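Local atomic coordinates of putative uncharacterized protein gbs0355 (Streptococcus agalactiae, PDB entry 3OKZ), a protein that probably helps attach polymers to the cell wall, like other LytR/CpsA/Psr family members, whose characteristic domain lies in this piece of a longer protein. Residues S21-G26 and M45-I50; K56-S61 and K242-K247; L62-L67 and K84-Y89; V109-Q114 and T219-S224. All coordinates share one frame; numbering follows the deposited sequence.

Contact 1: S21-G26 and M45-I50; sequences SILLMG and MILVTI
Ile-22 with Val-48 and Leu-24 with Ile-46 are the hydrogen-bonded pairs of an antiparallel strand pairing inside the mixed sheet of this LytR/CpsA/Psr domain. The short strand axes come within 4.7 Å of each other at 152°, a regular but twisted pairing. Four backbone bonds form its polar part. Ile-22 N reaches Val-48 O at 2.9 Å, and Val-48 N returns to Ile-22 O; the same exchange is made by Leu-24 and Ile-46, through Leu-24 N to Ile-46 O and Ile-46 N to Leu-24 O. Val-48 O also receives a CA-H...O contact from Ser-21.

Apolar packing divides between the two faces. Leu-23, Leu-47 and the selenomethionines Met-25 and Met-45 turn to the face covered by helix 93-105. On the other face Ile-22 and Val-48 run alongside each other with their ends on the same side of the sheet. With CG1 of Ile-22 anti to the backbone N (chi1 179°), CG2 falls between that N and the carbonyl carbon, and from there rests on Val-48 CB at 3.5 Å. A diagonal step follows, with Val-48 CG2 against Leu-24 CB at 3.8 Å. At the far end of this row the branch tips Leu-24 CD1 and Ile-46 CD1 meet at 3.9 Å.

Contact 2: K56-S61 and K242-K247; sequences KTTMTS and KSYQLK
Thr-58, Met-59, Thr-60 and Ser-61 pair in parallel register with Lys-242, Ser-243, Tyr-244 and Gln-245, joining strands far apart in sequence within one mixed sheet that has helices on both faces. The axes of the short segments are inclined at 21°.

The tight part is the backbone seam. Five N-H...O bonds alternate in direction along it, from Lys-242 N to Thr-57 O (2.8 Å) through to Leu-246 N to Ser-61 O (3.0 Å). Met-59 O accepts Tyr-244 N, and the same oxygen lies in plane at the edge of the tyrosine ring, 3.9 Å from Tyr-244 CD1. Thr-60 OG1 packs on Tyr-244 CB at 3.7 Å, while the ring makes a cation-pi contact with Arg-273 of helix 264-277.

The start of the pairing is the looser, more exposed end. Lys-56 and Lys-242 touch through CD to CD at 4.1 Å, and their chains then part, leaving NZ and NZ 6.1 Å from each other; Lys-56 has a weak, long ion pair with Glu-277. The opposite end is held instead. There the bend at chi2 (67°) brings Gln-245 OE1 to 3.2 Å from Ser-61 CB. This OE1 is hydrogen-bonded by Arg-187 of helix 178-200, and Gln-245 NE2 donates to Leu-246 O at 3.1 Å, from above that carbonyl's plane.

Contact 3: L62-L67 and K84-Y89; sequences LERDVL and KLNAAY
Arg-64 O and Val-66 O accept Asn-86 N (3.0 Å) and Leu-85 N (2.8 Å) respectively, so two backbone bonds tie the type I turn of Glu-63 to Val-66 to that of Lys-84 to Ala-87. Both donors lie in the plane of their carbonyl, although their N-H groups are bent away from the oxygens, at 135° and 138°. The first turn is braced from within: Glu-63 OE2 takes Asp-65 N at 2.9 Å on its anti lone pair.

Leu-85 supplies the buried side of the contact. With CG anti to the backbone N (chi1 175°), it carries CD2 to Leu-62 CB, 4.0 Å away, while its CB lies 4.3 Å from Val-66 CB. Leu-67 and Lys-84 form an antiparallel non-hydrogen-bonded pair where strands 67-69 and 82-84 meet, beside the main sheet of the LytR/CpsA/Psr domain; Met-45 of strand 41-51 and Thr-100 of helix 93-105 touch Leu-85. Lys-84 runs alongside Asp-65, its CD 3.3 Å from Asp-65 OD2. The charged ends do not meet, NZ and OD2 being 4.9 Å apart, and the lysine makes a cation-pi contact with Tyr-259. Arg-64 and Asn-86 are also neighbours, CB to CB at 3.8 Å. The guanidinium of Arg-64 is poorly ordered and has a weak, long ion pair with Asp-43. Its closeness to Arg-182 would be consistent with the arginine-lined pocket for a lipid-linked phosphate in relatives.

Contact 4: V109-Q114 and T219-S224; sequences VDYFMQ and TNIEIS
Phe-112 O is approached by two donors of the 219-224 segment. Asn-220 N binds it at 2.9 Å with an N-H...O angle of 158°, and Thr-219 OG1 adds a weak bond at 3.3 Å. That hydroxyl has a second task, accepting Ile-221 N at 2.7 Å and 166°, which defines an ST turn. A chi1 of 173° puts Thr-219 OG1 beside the carbonyl carbon, where it can take Ile-221 N. The turn thus bends the segment just where it leaves the sheet.

Met-113 and Thr-219 form a single antiparallel, non-hydrogen-bonded pair, their CA atoms 4.5 Å apart. This bridge belongs to the pairing of strand 111-116 with 217-219, the outermost strand on this side of the mixed sheet within the chain. The terminal CE of selenomethionine Met-113 comes to Thr-219 CB at 4.3 Å.

Beyond the bridge carbon contacts dominate. Asn-220 CB lies at the edge of the Phe-112 ring, near its plane, and meets Phe-112 CB at 4.0 Å. Tyr-111 and Ile-221 cross at about a right angle, with Ile-221 CG1 3.9 Å from Tyr-111 CD2. The tyrosine is anchored elsewhere: its OH is hydrogen-bonded to Ile-14 N, and its ring meets that of Phe-20 with the planes about perpendicular. Next to it, Asp-110 OD1 accepts Ser-21 N and OD2 bonds with Ser-11 OG, joining the residue just before strand 111-116 to the N-terminal part of the chain.

Overall arrangement
From the N terminus, contact 1 closes first, a loop of 18 residues between strands 20-28 and 41-51. Contact 2 opens next at strand 56-62 and closes only at strand 241-252, 180 residues later. Nested within it, in series, contact 3 closes a loop of 16 residues and contact 4 one of 104. Contacts 1, 2 and 4 reach the same sheet: strand 41-51 neighbours 56-62, joined by Leu-47 N to Thr-60 O, and strand 20-28 neighbours 111-116, joined by Met-25 N to Met-113 O. Contact 3 stands at the end of strand 56-62, where Met-45 O meets Leu-62 N, and touches contact 4 through Tyr-89 OH and Gln-114 OE1. Contacts 2 and 4 do not touch.

Contact 1: S21-G26 and M45-I50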
# COMPACT_ATOMS: atom_id res chain seq x y z
N SER A 21 2.66 -3.50 12.35
CA SER A 21 2.39 -2.74 11.14
C SER A 21 3.34 -3.17 10.06
O SER A 21 4.53 -3.36 10.29
CB SER A 21 2.56 -1.24 11.38
OG SER A 21 3.92 -0.87 11.60
N ILE A 22 2.78 -3.35 8.87
CA ILE A 22 3.58 -3.73 7.72
C ILE A 22 3.19 -2.83 6.57
O ILE A 22 2.01 -2.56 6.33
CB ILE A 22 3.33 -5.21 7.34
CG1 ILE A 22 4.16 -5.58 6.11
CG2 ILE A 22 1.86 -5.44 7.11
CD1 ILE A 22 4.00 -7.03 5.66
N LEU A 23 4.20 -2.31 5.89
CA LEU A 23 3.98 -1.46 4.74
C LEU A 23 3.91 -2.40 3.57
O LEU A 23 4.91 -3.01 3.19
CB LEU A 23 5.14 -0.50 4.54
CG LEU A 23 4.97 0.41 3.32
CD1 LEU A 23 3.67 1.17 3.45
CD2 LEU A 23 6.14 1.37 3.22
N LEU A 24 2.72 -2.52 3.01
CA LEU A 24 2.50 -3.38 1.87
C LEU A 24 2.61 -2.54 0.59
O LEU A 24 1.97 -1.50 0.46
CB LEU A 24 1.12 -4.05 2.01
CG LEU A 24 0.65 -5.16 1.08
CD1 LEU A 24 0.11 -4.57 -0.22
CD2 LEU A 24 1.80 -6.14 0.81
N MSE A 25 3.46 -2.97 -0.33
CA MSE A 25 3.64 -2.24 -1.58
C MSE A 25 3.64 -3.08 -2.85
O MSE A 25 4.24 -4.17 -2.92
CB MSE A 25 4.93 -1.45 -1.57
CG MSE A 25 5.09 -0.51 -0.42
SE MSE A 25 6.85 0.26 -0.57
CE MSE A 25 6.36 1.92 -1.40
N GLY A 26 2.99 -2.52 -3.87
CA GLY A 26 2.91 -3.13 -5.18
C GLY A 26 3.89 -2.36 -6.03
O GLY A 26 3.74 -1.15 -6.26
N MSE A 45 0.60 1.78 -2.17
CA MSE A 45 1.16 1.80 -0.85
C MSE A 45 0.06 1.71 0.17
O MSE A 45 -0.83 2.53 0.19
CB MSE A 45 1.97 3.06 -0.63
CG MSE A 45 3.42 2.86 -0.99
SE MSE A 45 4.44 4.38 -0.48
CE MSE A 45 3.94 5.54 -1.94
N ILE A 46 0.13 0.67 1.00
CA ILE A 46 -0.89 0.48 2.02
C ILE A 46 -0.23 0.14 3.34
O ILE A 46 0.59 -0.78 3.40
CB ILE A 46 -1.85 -0.68 1.69
CG1 ILE A 46 -2.35 -0.56 0.26
CG2 ILE A 46 -3.01 -0.67 2.65
CD1 ILE A 46 -1.33 -1.00 -0.77
N LEU A 47 -0.58 0.89 4.38
CA LEU A 47 -0.04 0.65 5.71
C LEU A 47 -1.04 -0.30 6.36
O LEU A 47 -2.22 0.02 6.50
CB LEU A 47 0.06 1.97 6.48
CG LEU A 47 0.90 2.02 7.77
CD1 LEU A 47 0.10 1.48 8.97
CD2 LEU A 47 2.19 1.23 7.57
N VAL A 48 -0.57 -1.49 6.72
CA VAL A 48 -1.45 -2.49 7.32
C VAL A 48 -1.19 -2.71 8.80
O VAL A 48 -0.04 -2.80 9.23
CB VAL A 48 -1.28 -3.87 6.62
CG1 VAL A 48 -2.48 -4.75 6.91
CG2 VAL A 48 -1.07 -3.68 5.12
N THR A 49 -2.27 -2.81 9.57
CA THR A 49 -2.18 -3.07 11.00
C THR A 49 -2.83 -4.41 11.24
O THR A 49 -3.84 -4.73 10.60
CB THR A 49 -2.97 -2.07 11.84
OG1 THR A 49 -4.36 -2.20 11.54
CG2 THR A 49 -2.52 -0.66 11.58
N ILE A 50 -2.25 -5.19 12.16
CA ILE A 50 -2.77 -6.50 12.55
C ILE A 50 -2.60 -6.61 14.05
O ILE A 50 -1.48 -6.47 14.57
CB ILE A 50 -1.99 -7.68 11.90
CG1 ILE A 50 -1.94 -7.53 10.38
CG2 ILE A 50 -2.65 -9.00 12.26
CD1 ILE A 50 -0.53 -7.51 9.82

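Contact 2: K56-S61 and K242-K247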
# COMPACT_ATOMS: atom_id res chain seq x y z
N LYS A 56 -8.26 -7.93 15.02
CA LYS A 56 -8.72 -7.05 13.96
C LYS A 56 -7.60 -6.59 13.04
O LYS A 56 -6.42 -6.65 13.39
CB LYS A 56 -9.42 -5.84 14.58
CG LYS A 56 -10.00 -4.85 13.57
CD LYS A 56 -10.82 -3.74 14.27
CE LYS A 56 -9.98 -2.97 15.30
NZ LYS A 56 -10.76 -1.92 16.03
N THR A 57 -7.98 -6.13 11.85
CA THR A 57 -7.02 -5.65 10.87
C THR A 57 -7.54 -4.40 10.16
O THR A 57 -8.73 -4.28 9.88
CB THR A 57 -6.72 -6.72 9.81
OG1 THR A 57 -5.96 -7.77 10.42
CG2 THR A 57 -5.95 -6.14 8.64
N THR A 58 -6.64 -3.47 9.88
CA THR A 58 -7.01 -2.25 9.17
C THR A 58 -6.04 -1.98 8.05
O THR A 58 -4.84 -2.26 8.17
CB THR A 58 -6.98 -1.03 10.09
OG1 THR A 58 -5.62 -0.63 10.31
CG2 THR A 58 -7.66 -1.35 11.43
N MSE A 59 -6.55 -1.44 6.95
CA MSE A 59 -5.73 -1.11 5.80
C MSE A 59 -5.92 0.33 5.40
O MSE A 59 -7.03 0.77 5.09
CB MSE A 59 -6.10 -1.96 4.61
CG MSE A 59 -5.94 -3.43 4.82
SE MSE A 59 -6.25 -4.27 3.15
CE MSE A 59 -4.42 -4.34 2.55
N THR A 60 -4.82 1.07 5.40
CA THR A 60 -4.89 2.46 5.01
C THR A 60 -4.06 2.72 3.74
O THR A 60 -2.83 2.59 3.73
CB THR A 60 -4.45 3.36 6.18
OG1 THR A 60 -5.38 3.18 7.26
CG2 THR A 60 -4.46 4.84 5.80
N SER A 61 -4.76 3.04 2.66
CA SER A 61 -4.14 3.34 1.38
C SER A 61 -3.53 4.74 1.47
O SER A 61 -4.13 5.64 2.06
CB SER A 61 -5.19 3.29 0.26
OG SER A 61 -5.86 2.04 0.21
N LYS A 242 -10.87 -3.52 8.16
CA LYS A 242 -11.49 -2.20 8.03
C LYS A 242 -10.53 -1.42 7.14
O LYS A 242 -9.38 -1.23 7.51
CB LYS A 242 -11.60 -1.50 9.39
CG LYS A 242 -12.81 -1.87 10.23
CD LYS A 242 -12.72 -1.19 11.61
CE LYS A 242 -13.95 -1.42 12.49
NZ LYS A 242 -15.15 -0.69 11.99
N SER A 243 -11.01 -0.98 5.98
CA SER A 243 -10.19 -0.24 5.02
C SER A 243 -10.39 1.28 5.07
O SER A 243 -11.52 1.77 5.15
CB SER A 243 -10.48 -0.73 3.61
OG SER A 243 -10.40 -2.14 3.56
N TYR A 244 -9.29 2.02 5.00
CA TYR A 244 -9.35 3.47 5.02
C TYR A 244 -8.45 4.07 3.95
O TYR A 244 -7.48 3.44 3.52
CB TYR A 244 -8.90 4.02 6.38
CG TYR A 244 -9.61 3.41 7.57
CD1 TYR A 244 -9.32 2.11 7.99
CD2 TYR A 244 -10.56 4.14 8.28
CE1 TYR A 244 -9.96 1.54 9.08
CE2 TYR A 244 -11.22 3.59 9.38
CZ TYR A 244 -10.92 2.29 9.77
OH TYR A 244 -11.58 1.74 10.85
N GLN A 245 -8.79 5.28 3.52
CA GLN A 245 -8.03 5.98 2.50
C GLN A 245 -7.55 7.32 3.05
O GLN A 245 -8.34 8.13 3.53
CB GLN A 245 -8.90 6.20 1.24
CG GLN A 245 -8.22 7.05 0.15
CD GLN A 245 -7.03 6.37 -0.50
OE1 GLN A 245 -7.17 5.33 -1.14
NE2 GLN A 245 -5.85 6.96 -0.35
N LEU A 246 -6.24 7.54 2.99
CA LEU A 246 -5.65 8.79 3.47
C LEU A 246 -5.69 9.78 2.31
O LEU A 246 -5.08 9.54 1.27
CB LEU A 246 -4.21 8.53 3.90
CG LEU A 246 -3.40 9.77 4.26
CD1 LEU A 246 -4.00 10.43 5.50
CD2 LEU A 246 -1.96 9.38 4.49
N LYS A 247 -6.40 10.89 2.48
CA LYS A 247 -6.47 11.86 1.39
C LYS A 247 -6.49 13.32 1.84
O LYS A 247 -7.03 13.65 2.89
CB LYS A 247 -7.71 11.59 0.52
CG LYS A 247 -9.00 11.46 1.31
CD LYS A 247 -10.19 11.18 0.39
CE LYS A 247 -11.43 10.80 1.20
NZ LYS A 247 -12.68 10.78 0.39

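Contact 3: L62-L67 and K84-Y89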
# COMPACT_ATOMS: atom_id res chain seq x y z
N LEU A 62 -2.36 4.92 0.88
CA LEU A 62 -1.68 6.22 0.95
C LEU A 62 -1.58 6.86 -0.42
O LEU A 62 -0.82 6.41 -1.27
CB LEU A 62 -0.29 6.02 1.55
CG LEU A 62 -0.26 5.08 2.76
CD1 LEU A 62 1.18 4.86 3.26
CD2 LEU A 62 -1.13 5.67 3.85
N GLU A 63 -2.36 7.93 -0.62
CA GLU A 63 -2.41 8.67 -1.88
C GLU A 63 -1.05 9.06 -2.42
O GLU A 63 -0.34 9.87 -1.82
CB GLU A 63 -3.27 9.93 -1.70
CG GLU A 63 -3.32 10.80 -2.95
CD GLU A 63 -3.65 10.00 -4.20
OE1 GLU A 63 -4.71 9.33 -4.22
OE2 GLU A 63 -2.85 10.04 -5.16
N ARG A 64 -0.69 8.49 -3.57
CA ARG A 64 0.60 8.75 -4.22
C ARG A 64 0.90 10.21 -4.53
O ARG A 64 2.06 10.58 -4.67
CB ARG A 64 0.67 7.97 -5.52
CG ARG A 64 -0.50 8.26 -6.46
CD ARG A 64 -0.31 7.62 -7.82
NE ARG A 64 0.06 6.22 -7.68
CZ ARG A 64 0.30 5.41 -8.71
NH1 ARG A 64 0.21 5.87 -9.95
NH2 ARG A 64 0.63 4.14 -8.49
N ASP A 65 -0.15 11.03 -4.65
CA ASP A 65 0.00 12.44 -4.97
C ASP A 65 0.14 13.36 -3.75
O ASP A 65 0.23 14.58 -3.89
CB ASP A 65 -1.17 12.90 -5.86
CG ASP A 65 -1.09 12.34 -7.29
OD1 ASP A 65 -2.09 12.45 -8.04
OD2 ASP A 65 -0.04 11.79 -7.68
N VAL A 66 0.18 12.78 -2.56
CA VAL A 66 0.32 13.55 -1.33
C VAL A 66 1.64 14.34 -1.33
O VAL A 66 2.70 13.79 -1.63
CB VAL A 66 0.26 12.61 -0.11
CG1 VAL A 66 0.76 13.32 1.13
CG2 VAL A 66 -1.18 12.17 0.10
N LEU A 67 1.57 15.62 -0.99
CA LEU A 67 2.75 16.48 -0.97
C LEU A 67 3.55 16.22 0.30
O LEU A 67 3.05 16.46 1.41
CB LEU A 67 2.34 17.95 -1.02
CG LEU A 67 3.42 19.01 -1.19
CD1 LEU A 67 4.15 18.81 -2.51
CD2 LEU A 67 2.77 20.37 -1.13
N LYS A 84 5.98 14.42 -4.64
CA LYS A 84 4.80 13.63 -4.38
C LYS A 84 5.32 12.42 -3.59
O LYS A 84 6.46 12.01 -3.77
CB LYS A 84 4.16 13.14 -5.69
CG LYS A 84 3.39 14.17 -6.52
CD LYS A 84 2.78 13.49 -7.76
CE LYS A 84 1.91 14.42 -8.61
NZ LYS A 84 2.70 15.46 -9.34
N LEU A 85 4.48 11.87 -2.72
CA LEU A 85 4.84 10.70 -1.92
C LEU A 85 5.28 9.54 -2.81
O LEU A 85 6.01 8.64 -2.40
CB LEU A 85 3.65 10.23 -1.09
CG LEU A 85 3.88 8.95 -0.30
CD1 LEU A 85 4.99 9.24 0.68
CD2 LEU A 85 2.60 8.48 0.44
N ASN A 86 4.79 9.58 -4.04
CA ASN A 86 5.08 8.56 -5.03
C ASN A 86 6.58 8.49 -5.33
O ASN A 86 7.10 7.41 -5.63
CB ASN A 86 4.29 8.89 -6.30
CG ASN A 86 4.48 7.86 -7.39
OD1 ASN A 86 4.05 6.71 -7.27
ND2 ASN A 86 5.12 8.27 -8.48
N ALA A 87 7.27 9.63 -5.22
CA ALA A 87 8.69 9.72 -5.53
C ALA A 87 9.69 9.10 -4.56
O ALA A 87 10.87 8.99 -4.89
CB ALA A 87 9.07 11.18 -5.77
N ALA A 88 9.25 8.71 -3.37
CA ALA A 88 10.16 8.11 -2.40
C ALA A 88 10.78 6.85 -3.00
O ALA A 88 12.00 6.77 -3.18
CB ALA A 88 9.43 7.78 -1.12
N TYR A 89 9.95 5.86 -3.30
CA TYR A 89 10.43 4.61 -3.89
C TYR A 89 11.10 4.90 -5.23
O TYR A 89 12.19 4.41 -5.51
CB TYR A 89 9.25 3.64 -4.09
CG TYR A 89 9.65 2.21 -4.39
CD1 TYR A 89 10.05 1.83 -5.67
CD2 TYR A 89 9.61 1.23 -3.40
CE1 TYR A 89 10.40 0.50 -5.95
CE2 TYR A 89 9.95 -0.09 -3.67
CZ TYR A 89 10.34 -0.45 -4.95
OH TYR A 89 10.68 -1.76 -5.21

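Contact 4: V109-Q114 and T219-S224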
# COMPACT_ATOMS: atom_id res chain seq x y z
N VAL A 109 7.35 1.58 11.39
CA VAL A 109 6.66 0.51 10.67
C VAL A 109 7.35 -0.85 10.83
O VAL A 109 8.31 -1.15 10.13
CB VAL A 109 6.58 0.85 9.17
CG1 VAL A 109 5.77 -0.20 8.43
CG2 VAL A 109 5.96 2.22 8.99
N ASP A 110 6.84 -1.67 11.74
CA ASP A 110 7.39 -3.00 12.01
C ASP A 110 8.01 -3.74 10.82
O ASP A 110 9.21 -4.03 10.80
CB ASP A 110 6.30 -3.86 12.64
CG ASP A 110 6.02 -3.48 14.08
OD1 ASP A 110 4.87 -3.64 14.53
OD2 ASP A 110 6.96 -3.03 14.76
N TYR A 111 7.19 -4.05 9.83
CA TYR A 111 7.68 -4.78 8.67
C TYR A 111 7.46 -4.06 7.35
O TYR A 111 7.09 -2.89 7.32
CB TYR A 111 7.06 -6.18 8.64
CG TYR A 111 7.30 -6.93 9.92
CD1 TYR A 111 6.39 -6.86 10.97
CD2 TYR A 111 8.49 -7.64 10.12
CE1 TYR A 111 6.67 -7.46 12.20
CE2 TYR A 111 8.77 -8.23 11.35
CZ TYR A 111 7.87 -8.13 12.39
OH TYR A 111 8.18 -8.67 13.61
N PHE A 112 7.68 -4.78 6.27
CA PHE A 112 7.55 -4.21 4.95
C PHE A 112 7.49 -5.32 3.92
O PHE A 112 8.26 -6.29 3.97
CB PHE A 112 8.76 -3.31 4.68
CG PHE A 112 9.12 -3.18 3.24
CD1 PHE A 112 8.53 -2.21 2.44
CD2 PHE A 112 10.05 -4.06 2.67
CE1 PHE A 112 8.84 -2.10 1.09
CE2 PHE A 112 10.37 -3.96 1.32
CZ PHE A 112 9.76 -2.98 0.53
N MSE A 113 6.58 -5.19 2.97
CA MSE A 113 6.46 -6.20 1.94
C MSE A 113 6.23 -5.56 0.58
O MSE A 113 5.42 -4.63 0.43
CB MSE A 113 5.33 -7.16 2.27
CG MSE A 113 5.12 -8.22 1.21
SE MSE A 113 3.70 -9.45 1.62
CE MSE A 113 4.72 -10.83 2.47
N GLN A 114 6.95 -6.05 -0.41
CA GLN A 114 6.78 -5.53 -1.76
C GLN A 114 6.61 -6.68 -2.72
O GLN A 114 7.27 -7.71 -2.60
CB GLN A 114 7.97 -4.66 -2.15
CG GLN A 114 9.31 -5.36 -2.31
CD GLN A 114 10.44 -4.35 -2.42
OE1 GLN A 114 10.24 -3.20 -2.84
NE2 GLN A 114 11.64 -4.76 -2.04
N THR A 219 10.34 -9.46 1.22
CA THR A 219 9.88 -9.01 2.52
C THR A 219 10.96 -8.77 3.56
O THR A 219 12.06 -9.31 3.50
CB THR A 219 8.86 -9.99 3.14
OG1 THR A 219 8.58 -9.58 4.48
CG2 THR A 219 9.41 -11.40 3.16
N ASN A 220 10.60 -7.93 4.52
CA ASN A 220 11.46 -7.55 5.63
C ASN A 220 11.41 -8.69 6.66
O ASN A 220 12.23 -8.78 7.57
CB ASN A 220 10.91 -6.27 6.26
CG ASN A 220 11.94 -5.53 7.05
OD1 ASN A 220 11.65 -4.49 7.63
ND2 ASN A 220 13.16 -6.05 7.06
N ILE A 221 10.42 -9.56 6.49
CA ILE A 221 10.21 -10.69 7.37
C ILE A 221 11.29 -11.75 7.24
O ILE A 221 11.99 -11.82 6.24
CB ILE A 221 8.84 -11.33 7.07
CG1 ILE A 221 7.73 -10.32 7.40
CG2 ILE A 221 8.66 -12.61 7.88
CD1 ILE A 221 6.32 -10.83 7.12
N GLU A 222 11.41 -12.57 8.28
CA GLU A 222 12.41 -13.64 8.31
C GLU A 222 11.93 -14.85 7.50
O GLU A 222 12.74 -15.59 6.94
CB GLU A 222 12.68 -14.07 9.75
CG GLU A 222 14.06 -14.67 9.95
CD GLU A 222 15.18 -13.65 9.77
OE1 GLU A 222 15.21 -12.65 10.51
OE2 GLU A 222 16.02 -13.86 8.87
N ILE A 223 10.61 -15.04 7.44
CA ILE A 223 9.98 -16.15 6.70
C ILE A 223 10.66 -17.50 6.89
O ILE A 223 10.25 -18.50 6.29
CB ILE A 223 9.93 -15.85 5.16
CG1 ILE A 223 9.33 -14.46 4.89
CG2 ILE A 223 9.08 -16.93 4.45
CD1 ILE A 223 7.80 -14.38 5.09
N SER A 224 11.69 -17.54 7.72
CA SER A 224 12.42 -18.78 7.97
C SER A 224 11.48 -19.90 8.39
O SER A 224 10.27 -19.70 8.47
CB SER A 224 13.47 -18.56 9.07
OG SER A 224 12.85 -18.20 10.30